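Side-chain contacts in extracellular invertase (Aspergillus kawachii, PDB 5XH8), which hydrolyses beta-fructofuranosides and shows high transfructosylation activity, probably passing fructosyl units to sugar acceptors to build fructooligosaccharides such as 1-kestose: residues 452-457 against 565-570; 545-550 against 594-599; 476-479 against 485-488; 502-505 against 509-512. All coordinates share one frame; numbering follows the deposited sequence.

Contact 1. Residues 452-457 against 565-570. With GOL (glycerol), chain G.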
loop_
_atom_site.group_PDB
_atom_site.type_symbol
_atom_site.label_atom_id
_atom_site.label_comp_id
_atom_site.label_asym_id
_atom_site.label_seq_id
_atom_site.Cartn_x
_atom_site.Cartn_y
_atom_site.Cartn_z
ATOM N N SER A 452 -27.269 -50.153 -2.628
ATOM C CA SER A 452 -27.859 -49.944 -3.929
ATOM C C SER A 452 -27.654 -48.517 -4.429
ATOM O O SER A 452 -28.165 -48.184 -5.492
ATOM C CB SER A 452 -29.349 -50.237 -3.859
ATOM O OG SER A 452 -29.950 -49.354 -2.934
ATOM N N GLU A 453 -26.959 -47.658 -3.672
ATOM C CA GLU A 453 -26.573 -46.342 -4.206
ATOM C C GLU A 453 -25.175 -45.944 -3.775
ATOM O O GLU A 453 -24.586 -46.566 -2.888
ATOM C CB GLU A 453 -27.610 -45.260 -3.866
ATOM C CG GLU A 453 -27.749 -44.962 -2.384
ATOM C CD GLU A 453 -28.668 -43.784 -2.088
ATOM O OE1 GLU A 453 -29.107 -43.053 -3.016
ATOM O OE2 GLU A 453 -28.948 -43.577 -0.896
ATOM N N LYS A 454 -24.651 -44.892 -4.414
ATOM C CA LYS A 454 -23.267 -44.493 -4.233
ATOM C C LYS A 454 -23.093 -43.456 -3.073
ATOM O O LYS A 454 -22.318 -42.500 -3.182
ATOM C CB LYS A 454 -22.742 -43.945 -5.559
ATOM C CG LYS A 454 -22.852 -44.919 -6.728
ATOM C CD LYS A 454 -22.257 -44.338 -8.005
ATOM C CE LYS A 454 -22.487 -45.297 -9.178
ATOM N NZ LYS A 454 -21.977 -44.742 -10.458
ATOM N N PHE A 455 -23.807 -43.682 -1.976
ATOM C CA PHE A 455 -23.829 -42.806 -0.815
ATOM C C PHE A 455 -23.830 -43.743 0.387
ATOM O O PHE A 455 -24.859 -44.311 0.724
ATOM C CB PHE A 455 -25.076 -41.910 -0.827
ATOM C CG PHE A 455 -25.192 -41.029 -2.050
ATOM C CD1 PHE A 455 -25.856 -41.476 -3.200
ATOM C CD2 PHE A 455 -24.674 -39.738 -2.048
ATOM C CE1 PHE A 455 -25.976 -40.659 -4.326
ATOM C CE2 PHE A 455 -24.806 -38.915 -3.153
ATOM C CZ PHE A 455 -25.456 -39.379 -4.304
ATOM N N PHE A 456 -22.662 -43.996 0.961
ATOM C CA PHE A 456 -22.569 -44.918 2.081
ATOM C C PHE A 456 -21.333 -44.702 2.918
ATOM O O PHE A 456 -20.357 -44.122 2.449
ATOM C CB PHE A 456 -22.565 -46.401 1.596
ATOM C CG PHE A 456 -21.411 -46.762 0.688
ATOM C CD1 PHE A 456 -20.227 -47.265 1.205
ATOM C CD2 PHE A 456 -21.523 -46.622 -0.689
ATOM C CE1 PHE A 456 -19.172 -47.590 0.375
ATOM C CE2 PHE A 456 -20.470 -46.937 -1.528
ATOM C CZ PHE A 456 -19.290 -47.426 -1.002
ATOM N N VAL A 457 -21.386 -45.224 4.145
ATOM C CA VAL A 457 -20.210 -45.385 5.001
ATOM C C VAL A 457 -19.952 -46.873 5.165
ATOM O O VAL A 457 -20.896 -47.623 5.413
ATOM C CB VAL A 457 -20.419 -44.812 6.426
ATOM C CG1 VAL A 457 -19.139 -44.973 7.254
ATOM C CG2 VAL A 457 -20.878 -43.357 6.369
ATOM N N VAL A 565 -13.784 -40.316 -7.036
ATOM C CA VAL A 565 -14.127 -41.623 -7.598
ATOM C C VAL A 565 -15.315 -41.467 -8.545
ATOM O O VAL A 565 -16.459 -41.623 -8.166
ATOM C CB VAL A 565 -14.334 -42.710 -6.514
ATOM C CG1 VAL A 565 -12.988 -43.125 -5.960
ATOM C CG2 VAL A 565 -15.258 -42.266 -5.387
ATOM N N ARG A 566 -15.008 -41.127 -9.793
ATOM C CA ARG A 566 -16.029 -40.672 -10.707
ATOM C C ARG A 566 -16.588 -41.843 -11.561
ATOM O O ARG A 566 -16.459 -41.856 -12.783
ATOM C CB ARG A 566 -15.482 -39.488 -11.522
ATOM C CG ARG A 566 -15.365 -38.223 -10.652
ATOM C CD ARG A 566 -15.208 -36.869 -11.375
ATOM N NE ARG A 566 -13.825 -36.553 -11.426
ATOM C CZ ARG A 566 -13.158 -35.520 -10.911
ATOM N NH1 ARG A 566 -13.699 -34.435 -10.339
ATOM N NH2 ARG A 566 -11.855 -35.580 -11.083
ATOM N N SER A 567 -17.239 -42.799 -10.891
ATOM C CA SER A 567 -17.876 -43.927 -11.585
ATOM C C SER A 567 -19.103 -43.430 -12.353
ATOM O O SER A 567 -19.832 -42.530 -11.894
ATOM C CB SER A 567 -18.235 -45.063 -10.608
ATOM O OG SER A 567 -19.386 -44.757 -9.845
ATOM N N TRP A 568 -19.309 -44.018 -13.531
ATOM C CA TRP A 568 -20.408 -43.675 -14.427
ATOM C C TRP A 568 -21.698 -44.496 -14.237
ATOM O O TRP A 568 -22.778 -43.912 -14.145
ATOM C CB TRP A 568 -19.937 -43.817 -15.885
ATOM C CG TRP A 568 -21.033 -43.544 -16.852
ATOM C CD1 TRP A 568 -21.799 -44.469 -17.508
ATOM C CD2 TRP A 568 -21.517 -42.259 -17.257
ATOM N NE1 TRP A 568 -22.726 -43.833 -18.291
ATOM C CE2 TRP A 568 -22.587 -42.482 -18.154
ATOM C CE3 TRP A 568 -21.161 -40.941 -16.943
ATOM C CZ2 TRP A 568 -23.284 -41.438 -18.759
ATOM C CZ3 TRP A 568 -21.867 -39.897 -17.536
ATOM C CH2 TRP A 568 -22.910 -40.152 -18.434
ATOM N N TYR A 569 -21.575 -45.828 -14.254
ATOM C CA TYR A 569 -22.726 -46.732 -14.420
ATOM C C TYR A 569 -23.559 -46.808 -13.142
ATOM O O TYR A 569 -23.019 -46.892 -12.038
ATOM C CB TYR A 569 -22.277 -48.162 -14.854
ATOM C CG TYR A 569 -21.831 -48.265 -16.295
ATOM C CD1 TYR A 569 -22.768 -48.321 -17.333
ATOM C CD2 TYR A 569 -20.477 -48.309 -16.639
ATOM C CE1 TYR A 569 -22.370 -48.403 -18.671
ATOM C CE2 TYR A 569 -20.072 -48.398 -17.979
ATOM C CZ TYR A 569 -21.033 -48.445 -18.986
ATOM O OH TYR A 569 -20.654 -48.516 -20.299
ATOM N N ALA A 570 -24.875 -46.783 -13.310
ATOM C CA ALA A 570 -25.825 -46.837 -12.204
ATOM C C ALA A 570 -25.564 -48.042 -11.282
ATOM O O ALA A 570 -25.664 -47.910 -10.052
ATOM C CB ALA A 570 -27.250 -46.856 -12.737
HETATM C C1 GOL G . -24.007 -41.482 -11.836
HETATM O O1 GOL G . -22.646 -41.968 -11.859
HETATM C C2 GOL G . -24.930 -42.658 -11.536
HETATM O O2 GOL G . -24.479 -43.345 -10.366
HETATM C C3 GOL G . -26.357 -42.222 -11.205
HETATM O O3 GOL G . -27.207 -43.387 -11.101
#
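A single ammonium group, NZ of Lys-454, gathers oxygens from a side chain, a backbone carbonyl and a bound glycerol, and it carries almost the whole contact between residues 452-457 and 565-570. Its shortest bond goes to the hydroxyl of Ser-567, with NZ and OG 2.7 Å apart. A second reaches the carbonyl of Tyr-569 (NZ to O 2.9 Å), where the nitrogen stands above the carbonyl plane, 52° out of it. The glycerol adds its O1, 3.2 Å from Lys-454 NZ, and its O2, which takes a weak bond from the same nitrogen at 2.9 Å; three protons are thus shared among four oxygens. Beyond CG the lysine runs fully extended (chi2 -178°, chi3 -175°), so the methylene chain spans from just before strand 455-463 to the loop. The ligand is tied to the loop as well, O1 donating to the carbonyl O of Trp-568 at 3.0 Å. At its other end, glycerol O3 lies 3.8 Å from CB of Ala-570.

Glu-485 accepts bonds from the backbone N of both Trp-568 and Tyr-569, while the indole NE1 of Trp-568 bonds to Val-9 O. Gathering so many oxygens round one lysine would be expected to stabilise its positive charge. The arrangement holds a glycerol in this crystal, without implying a role in catalysis; Lys-454 and the carbonyls of the loop form it, between a strand start and the connection 565-573 in the C-terminal beta-sandwich of a family 32 glycoside hydrolase.

Contact 2. Residues 545-550 against 594-599; sequences VVDNSV and EGLYDA
Leu-596 sets CG anti to its carbonyl carbon (chi1 -50°) and then swings CD1 anti to CA (chi2 -178°), so that this one methyl reaches the end of strand 534-547. Asp-547 answers with its carboxylate carbon anti to the backbone N (chi1 -171°), so that the two side chains pass each other at a slant. CD1 of Leu-596 sits 3.7 Å from CG of Asp-547 and 3.8 Å from its CB, touching the root of the carboxylate. The same methyl also rests on the backbone, 3.6 Å from the carbonyl O of Val-546. No hydrogen bond joins the two segments; the contact is van der Waals packing of one aliphatic branch on a polar strand end.

That strand end is shaped by a type II' beta turn from Asp-547 to Val-550, the tight reversal of a two-residue beta hairpin. Asp-547 N bonds to Val-550 O at 2.9 Å, and Val-550 N returns to Asp-547 O at 3.1 Å. Leu-596 belongs to the chain leaving strand 585-594, and it also packs on Val-457 of the adjoining strand and on Leu-426 of helix 420-426.

Both carboxylate oxygens of Asp-547 have partners in the N-terminal segment: OD1 takes the backbone N of Arg-29, and OD2 meets Ala-30 N and His-31 ND1. The chemistry thus implies a buried acid whose polar end is satisfied by two backbone N-H groups and the His-31 ring nitrogen; the two amide donors would be expected to favour the ionised form, while the leucine methyl shields the carbon side of the group.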
loop_
_atom_site.group_PDB
_atom_site.type_symbol
_atom_site.label_atom_id
_atom_site.label_comp_id
_atom_site.label_asym_id
_atom_site.label_seq_id
_atom_site.Cartn_x
_atom_site.Cartn_y
_atom_site.Cartn_z
ATOM N N VAL A 545 -15.997 -43.272 3.520
ATOM C CA VAL A 545 -17.201 -42.485 3.292
ATOM C C VAL A 545 -17.219 -42.175 1.806
ATOM O O VAL A 545 -16.317 -41.488 1.293
ATOM C CB VAL A 545 -17.225 -41.168 4.088
ATOM C CG1 VAL A 545 -18.570 -40.455 3.912
ATOM C CG2 VAL A 545 -16.905 -41.414 5.555
ATOM N N VAL A 546 -18.244 -42.671 1.120
ATOM C CA VAL A 546 -18.416 -42.438 -0.297
ATOM C C VAL A 546 -19.646 -41.568 -0.458
ATOM O O VAL A 546 -20.758 -41.989 -0.140
ATOM C CB VAL A 546 -18.565 -43.774 -1.061
ATOM C CG1 VAL A 546 -18.920 -43.548 -2.529
ATOM C CG2 VAL A 546 -17.277 -44.561 -0.948
ATOM N N ASP A 547 -19.442 -40.352 -0.955
ATOM C CA ASP A 547 -20.532 -39.411 -1.185
ATOM C C ASP A 547 -20.547 -39.076 -2.676
ATOM O O ASP A 547 -20.019 -38.040 -3.136
ATOM C CB ASP A 547 -20.348 -38.179 -0.279
ATOM C CG ASP A 547 -21.519 -37.264 -0.291
ATOM O OD1 ASP A 547 -22.518 -37.521 -1.006
ATOM O OD2 ASP A 547 -21.444 -36.247 0.430
ATOM N N ASN A 548 -21.168 -39.994 -3.421
ATOM C CA ASN A 548 -21.224 -39.990 -4.879
ATOM C C ASN A 548 -19.832 -40.155 -5.502
ATOM O O ASN A 548 -19.414 -41.293 -5.724
ATOM C CB ASN A 548 -22.030 -38.795 -5.412
ATOM C CG ASN A 548 -22.794 -39.128 -6.693
ATOM O OD1 ASN A 548 -22.652 -40.215 -7.246
ATOM N ND2 ASN A 548 -23.598 -38.196 -7.158
ATOM N N SER A 549 -19.120 -39.068 -5.802
ATOM C CA SER A 549 -17.745 -39.136 -6.296
ATOM C C SER A 549 -16.694 -38.756 -5.258
ATOM O O SER A 549 -15.507 -38.860 -5.539
ATOM C CB SER A 549 -17.559 -38.228 -7.517
ATOM O OG SER A 549 -17.721 -36.854 -7.201
ATOM N N VAL A 550 -17.096 -38.303 -4.076
ATOM C CA VAL A 550 -16.125 -37.931 -3.059
ATOM C C VAL A 550 -15.839 -39.131 -2.174
ATOM O O VAL A 550 -16.722 -39.585 -1.481
ATOM C CB VAL A 550 -16.638 -36.761 -2.188
ATOM C CG1 VAL A 550 -15.575 -36.367 -1.173
ATOM C CG2 VAL A 550 -17.016 -35.588 -3.060
ATOM N N GLU A 594 -26.161 -46.724 4.607
ATOM C CA GLU A 594 -26.485 -46.280 3.258
ATOM C C GLU A 594 -27.371 -45.051 3.260
ATOM O O GLU A 594 -28.277 -44.959 4.064
ATOM C CB GLU A 594 -27.193 -47.420 2.511
ATOM C CG GLU A 594 -27.252 -47.232 1.009
ATOM C CD GLU A 594 -27.969 -48.381 0.300
ATOM O OE1 GLU A 594 -27.944 -49.532 0.807
ATOM O OE2 GLU A 594 -28.547 -48.121 -0.775
ATOM N N GLY A 595 -27.119 -44.121 2.349
ATOM C CA GLY A 595 -27.956 -42.930 2.217
ATOM C C GLY A 595 -27.318 -41.617 2.659
ATOM O O GLY A 595 -27.613 -40.570 2.079
ATOM N N LEU A 596 -26.462 -41.669 3.679
ATOM C CA LEU A 596 -25.870 -40.461 4.303
ATOM C C LEU A 596 -26.989 -39.502 4.688
ATOM O O LEU A 596 -27.982 -39.937 5.257
ATOM C CB LEU A 596 -24.820 -39.821 3.388
ATOM C CG LEU A 596 -23.752 -40.750 2.817
ATOM C CD1 LEU A 596 -22.765 -39.954 1.979
ATOM C CD2 LEU A 596 -23.030 -41.548 3.899
ATOM N N TYR A 597 -26.869 -38.217 4.383
ATOM C CA TYR A 597 -27.945 -37.270 4.663
ATOM C C TYR A 597 -27.750 -36.061 3.771
ATOM O O TYR A 597 -26.710 -35.933 3.126
ATOM C CB TYR A 597 -27.926 -36.849 6.147
ATOM C CG TYR A 597 -26.714 -35.969 6.510
ATOM C CD1 TYR A 597 -25.442 -36.525 6.664
ATOM C CD2 TYR A 597 -26.853 -34.595 6.679
ATOM C CE1 TYR A 597 -24.333 -35.727 6.970
ATOM C CE2 TYR A 597 -25.753 -33.791 6.980
ATOM C CZ TYR A 597 -24.491 -34.358 7.127
ATOM O OH TYR A 597 -23.402 -33.562 7.443
ATOM N N ASP A 598 -28.744 -35.174 3.757
ATOM C CA ASP A 598 -28.709 -33.937 2.986
ATOM C C ASP A 598 -28.103 -32.802 3.841
ATOM O O ASP A 598 -28.736 -32.273 4.748
ATOM C CB ASP A 598 -30.130 -33.589 2.540
ATOM C CG ASP A 598 -30.196 -32.378 1.659
ATOM O OD1 ASP A 598 -29.153 -31.815 1.225
ATOM O OD2 ASP A 598 -31.343 -31.963 1.375
ATOM N N ALA A 599 -26.874 -32.420 3.519
ATOM C CA ALA A 599 -26.197 -31.334 4.235
ATOM C C ALA A 599 -26.740 -29.957 3.875
ATOM O O ALA A 599 -26.408 -28.991 4.566
ATOM C CB ALA A 599 -24.689 -31.398 4.020
#

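Contact 3. Residues 476-479 against 485-488; sequences GFQI and ESTT
Gln-478 and Thr-488 lie side by side on one face of the sheet, their side chains slanting past each other. CG of the glutamine comes 3.7 Å from Thr-488 OG1. The glutamine chain is extended, with CG anti to the backbone N (chi1 -166°), and this carries its amide to Ser-486 on the facing segment, CD lying 3.9 Å from CB of Ser-486. The amide OE1 bonds to Ser-481 OG at the end of the same strand, and Ser-486 OG to Asn-504 OD1. These residues form an antiparallel beta hairpin, strands 474-481 and 487-492, within one sheet of the C-terminal beta-sandwich; Gln-478 with Thr-488 is a non-hydrogen-bonded pair. On the opposite face Ile-479 sets CG1 3.9 Å from CB of Thr-487, the two branched side chains meeting at an angle. Theirs is a hydrogen-bonded pair: Ile-479 N reaches Thr-487 O at 2.7 Å and nearly straight (170° at the hydrogen), and Thr-487 N returns to Ile-479 O at 2.9 Å. On this inner face Ile-479 packs against Val-546 of the other sheet, and Thr-487 OG1 bonds to Thr-505 OG1. Two CA-H...O contacts accompany the ladder, one from Gln-478 CA to Thr-487 O at 3.3 Å.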
loop_
_atom_site.group_PDB
_atom_site.type_symbol
_atom_site.label_atom_id
_atom_site.label_comp_id
_atom_site.label_asym_id
_atom_site.label_seq_id
_atom_site.Cartn_x
_atom_site.Cartn_y
_atom_site.Cartn_z
ATOM N N GLY A 476 -7.964 -55.233 1.479
ATOM C CA GLY A 476 -8.918 -54.182 1.714
ATOM C C GLY A 476 -10.269 -54.490 1.113
ATOM O O GLY A 476 -10.802 -55.585 1.307
ATOM N N PHE A 477 -10.833 -53.519 0.395
ATOM C CA PHE A 477 -12.131 -53.685 -0.234
ATOM C C PHE A 477 -12.127 -53.176 -1.655
ATOM O O PHE A 477 -11.352 -52.301 -2.021
ATOM C CB PHE A 477 -13.224 -52.972 0.546
ATOM C CG PHE A 477 -13.357 -53.431 1.963
ATOM C CD1 PHE A 477 -14.202 -54.488 2.292
ATOM C CD2 PHE A 477 -12.643 -52.799 2.981
ATOM C CE1 PHE A 477 -14.317 -54.914 3.602
ATOM C CE2 PHE A 477 -12.761 -53.222 4.294
ATOM C CZ PHE A 477 -13.593 -54.283 4.604
ATOM N N GLN A 478 -13.015 -53.759 -2.446
ATOM C CA GLN A 478 -13.303 -53.305 -3.777
ATOM C C GLN A 478 -14.688 -52.672 -3.688
ATOM O O GLN A 478 -15.611 -53.287 -3.167
ATOM C CB GLN A 478 -13.285 -54.480 -4.751
ATOM C CG GLN A 478 -13.237 -54.053 -6.192
ATOM C CD GLN A 478 -13.292 -55.228 -7.156
ATOM O OE1 GLN A 478 -14.350 -55.799 -7.407
ATOM N NE2 GLN A 478 -12.154 -55.569 -7.717
ATOM N N ILE A 479 -14.825 -51.439 -4.161
ATOM C CA ILE A 479 -16.087 -50.697 -4.048
ATOM C C ILE A 479 -16.487 -50.131 -5.387
ATOM O O ILE A 479 -15.685 -50.118 -6.317
ATOM C CB ILE A 479 -15.999 -49.549 -3.006
ATOM C CG1 ILE A 479 -14.934 -48.504 -3.412
ATOM C CG2 ILE A 479 -15.697 -50.121 -1.627
ATOM C CD1 ILE A 479 -14.913 -47.273 -2.520
ATOM N N GLU A 485 -16.648 -51.333 -14.168
ATOM C CA GLU A 485 -15.904 -50.426 -13.261
ATOM C C GLU A 485 -15.652 -51.063 -11.907
ATOM O O GLU A 485 -16.398 -51.941 -11.471
ATOM C CB GLU A 485 -16.688 -49.120 -13.024
ATOM C CG GLU A 485 -17.013 -48.318 -14.273
ATOM C CD GLU A 485 -18.012 -47.189 -14.043
ATOM O OE1 GLU A 485 -19.094 -47.404 -13.452
ATOM O OE2 GLU A 485 -17.740 -46.066 -14.508
ATOM N N SER A 486 -14.607 -50.584 -11.240
ATOM C CA SER A 486 -14.325 -50.937 -9.858
ATOM C C SER A 486 -13.277 -49.992 -9.273
ATOM O O SER A 486 -12.410 -49.483 -9.974
ATOM C CB SER A 486 -13.801 -52.384 -9.745
ATOM O OG SER A 486 -12.598 -52.524 -10.473
ATOM N N THR A 487 -13.328 -49.827 -7.965
ATOM C CA THR A 487 -12.301 -49.092 -7.248
ATOM C C THR A 487 -11.806 -49.949 -6.101
ATOM O O THR A 487 -12.621 -50.530 -5.388
ATOM C CB THR A 487 -12.894 -47.781 -6.694
ATOM O OG1 THR A 487 -13.360 -46.989 -7.788
ATOM C CG2 THR A 487 -11.851 -47.026 -5.901
ATOM N N THR A 488 -10.493 -50.002 -5.898
ATOM C CA THR A 488 -9.927 -50.830 -4.835
ATOM C C THR A 488 -9.144 -49.983 -3.862
ATOM O O THR A 488 -8.299 -49.179 -4.259
ATOM C CB THR A 488 -9.057 -51.966 -5.409
ATOM O OG1 THR A 488 -9.810 -52.628 -6.417
ATOM C CG2 THR A 488 -8.736 -52.978 -4.355
#

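Contact 4. Residues 502-505 against 509-512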
loop_
_atom_site.group_PDB
_atom_site.type_symbol
_atom_site.label_atom_id
_atom_site.label_comp_id
_atom_site.label_asym_id
_atom_site.label_seq_id
_atom_site.Cartn_x
_atom_site.Cartn_y
_atom_site.Cartn_z
ATOM N N ARG A 502 -7.384 -46.476 -8.817
ATOM C CA ARG A 502 -8.437 -45.881 -9.635
ATOM C C ARG A 502 -8.328 -46.224 -11.128
ATOM O O ARG A 502 -9.089 -45.684 -11.958
ATOM C CB ARG A 502 -8.451 -44.346 -9.421
ATOM C CG ARG A 502 -8.882 -43.939 -8.018
ATOM C CD ARG A 502 -9.129 -42.440 -7.890
ATOM N NE ARG A 502 -7.938 -41.687 -8.283
ATOM C CZ ARG A 502 -7.901 -40.404 -8.641
ATOM N NH1 ARG A 502 -8.990 -39.640 -8.629
ATOM N NH2 ARG A 502 -6.731 -39.877 -8.989
ATOM N N SER A 503 -7.421 -47.137 -11.483
ATOM C CA SER A 503 -7.250 -47.511 -12.887
ATOM C C SER A 503 -8.554 -47.969 -13.566
ATOM O O SER A 503 -8.736 -47.705 -14.732
ATOM C CB SER A 503 -6.171 -48.588 -13.039
ATOM O OG SER A 503 -6.516 -49.745 -12.299
ATOM N N ASN A 504 -9.474 -48.591 -12.830
ATOM C CA ASN A 504 -10.747 -49.079 -13.387
ATOM C C ASN A 504 -11.996 -48.342 -12.882
ATOM O O ASN A 504 -13.119 -48.771 -13.185
ATOM C CB ASN A 504 -10.865 -50.590 -13.062
ATOM C CG ASN A 504 -11.900 -51.322 -13.921
ATOM O OD1 ASN A 504 -12.736 -52.084 -13.405
ATOM N ND2 ASN A 504 -11.839 -51.114 -15.222
ATOM N N THR A 505 -11.814 -47.231 -12.136
ATOM C CA THR A 505 -12.906 -46.556 -11.407
ATOM C C THR A 505 -13.970 -46.010 -12.345
ATOM O O THR A 505 -15.162 -46.164 -12.075
ATOM C CB THR A 505 -12.368 -45.390 -10.521
ATOM O OG1 THR A 505 -11.599 -45.913 -9.440
ATOM C CG2 THR A 505 -13.490 -44.528 -9.950
ATOM N N ALA A 509 -13.561 -42.008 -17.950
ATOM C CA ALA A 509 -12.124 -41.732 -18.182
ATOM C C ALA A 509 -11.569 -42.318 -19.481
ATOM O O ALA A 509 -10.525 -41.875 -19.956
ATOM C CB ALA A 509 -11.289 -42.220 -17.009
ATOM N N ARG A 510 -12.261 -43.313 -20.039
ATOM C CA ARG A 510 -11.878 -43.954 -21.295
ATOM C C ARG A 510 -12.381 -43.174 -22.497
ATOM O O ARG A 510 -11.847 -43.334 -23.576
ATOM C CB ARG A 510 -12.435 -45.405 -21.346
ATOM C CG ARG A 510 -11.957 -46.287 -20.189
ATOM C CD ARG A 510 -12.753 -47.578 -19.978
ATOM N NE ARG A 510 -12.620 -47.986 -18.574
ATOM C CZ ARG A 510 -13.472 -48.749 -17.879
ATOM N NH1 ARG A 510 -14.568 -49.265 -18.429
ATOM N NH2 ARG A 510 -13.231 -48.985 -16.591
ATOM N N THR A 511 -13.429 -42.364 -22.325
ATOM C CA THR A 511 -14.027 -41.584 -23.416
ATOM C C THR A 511 -13.742 -40.091 -23.362
ATOM O O THR A 511 -14.000 -39.386 -24.317
ATOM C CB THR A 511 -15.555 -41.723 -23.393
ATOM O OG1 THR A 511 -16.096 -41.107 -22.206
ATOM C CG2 THR A 511 -15.944 -43.191 -23.412
ATOM N N THR A 512 -13.222 -39.612 -22.236
ATOM C CA THR A 512 -13.163 -38.182 -21.951
ATOM C C THR A 512 -11.804 -37.823 -21.343
ATOM O O THR A 512 -11.309 -38.537 -20.473
ATOM C CB THR A 512 -14.308 -37.822 -20.981
ATOM O OG1 THR A 512 -15.566 -38.334 -21.489
ATOM C CG2 THR A 512 -14.391 -36.301 -20.783
#
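The side-chain amide of Asn-504 and the guanidinium of Arg-510 are almost parallel, their planes only 11° apart, and the amide nitrogen approaches the guanidinium obliquely. The setting is the long loop between strands 497-501 and 520-523 of the C-terminal beta-sandwich, where residues 502-505 make a type I beta turn closed by Thr-505 N bonding to Arg-502 O at 3.1 Å. Asn-504 points its CB away from the other segment, but with CG anti to the backbone N (chi1 -162°) the amide comes back toward the arginine. Arg-510 reaches across from its side with a chain extended from CG to NE, so that only its terminal group arrives.

The closest pair is ND2 of Asn-504 and NH2 of Arg-510, 2.9 Å apart. As modelled both are donors, so the approach is no hydrogen bond, and its closeness makes the assigned orientation of the amide doubtful. The backbone O of Asn-504 also lies 3.4 Å from Arg-510 NH2, but at a poor angle.

What holds the two groups lies just beyond them. Arg-510 NH2 donates to the carbonyl O of His-484. As modelled, OD1 of Asn-504 bonds to Ser-486 OG, near the same hairpin end; a flipped amide would exchange the roles of its O and N. One bond behind the ND2 to NH2 approach, Asn-504 CG is 3.8 Å from Arg-510 NH2, and Arg-510 CZ is 3.9 Å from Asn-504 ND2.

How the contacts relate
All four contacts gather at one end of the C-terminal beta-sandwich, but at different depths. Contact 2 is buried, with no hydrogen bond across it, contacts 1 and 3 are partly buried, and contact 4 lies at the surface. Contacts 1 and 2 use neighbouring strands of one sheet, 455-463 and 534-547, joined by the backbone bond from Asn-548 N to Lys-454 O. Contact 3 belongs to the other sheet and meets contact 2 through Ile-479 against Val-546. Its Glu-485 links it to the loop of contact 1, and threonine hydroxyls link it to contact 4. The Lys-454 ammonium bonds both loop and glycerol across contact 1, whereas Arg-510 in contact 4 bonds the His-484 carbonyl outside it.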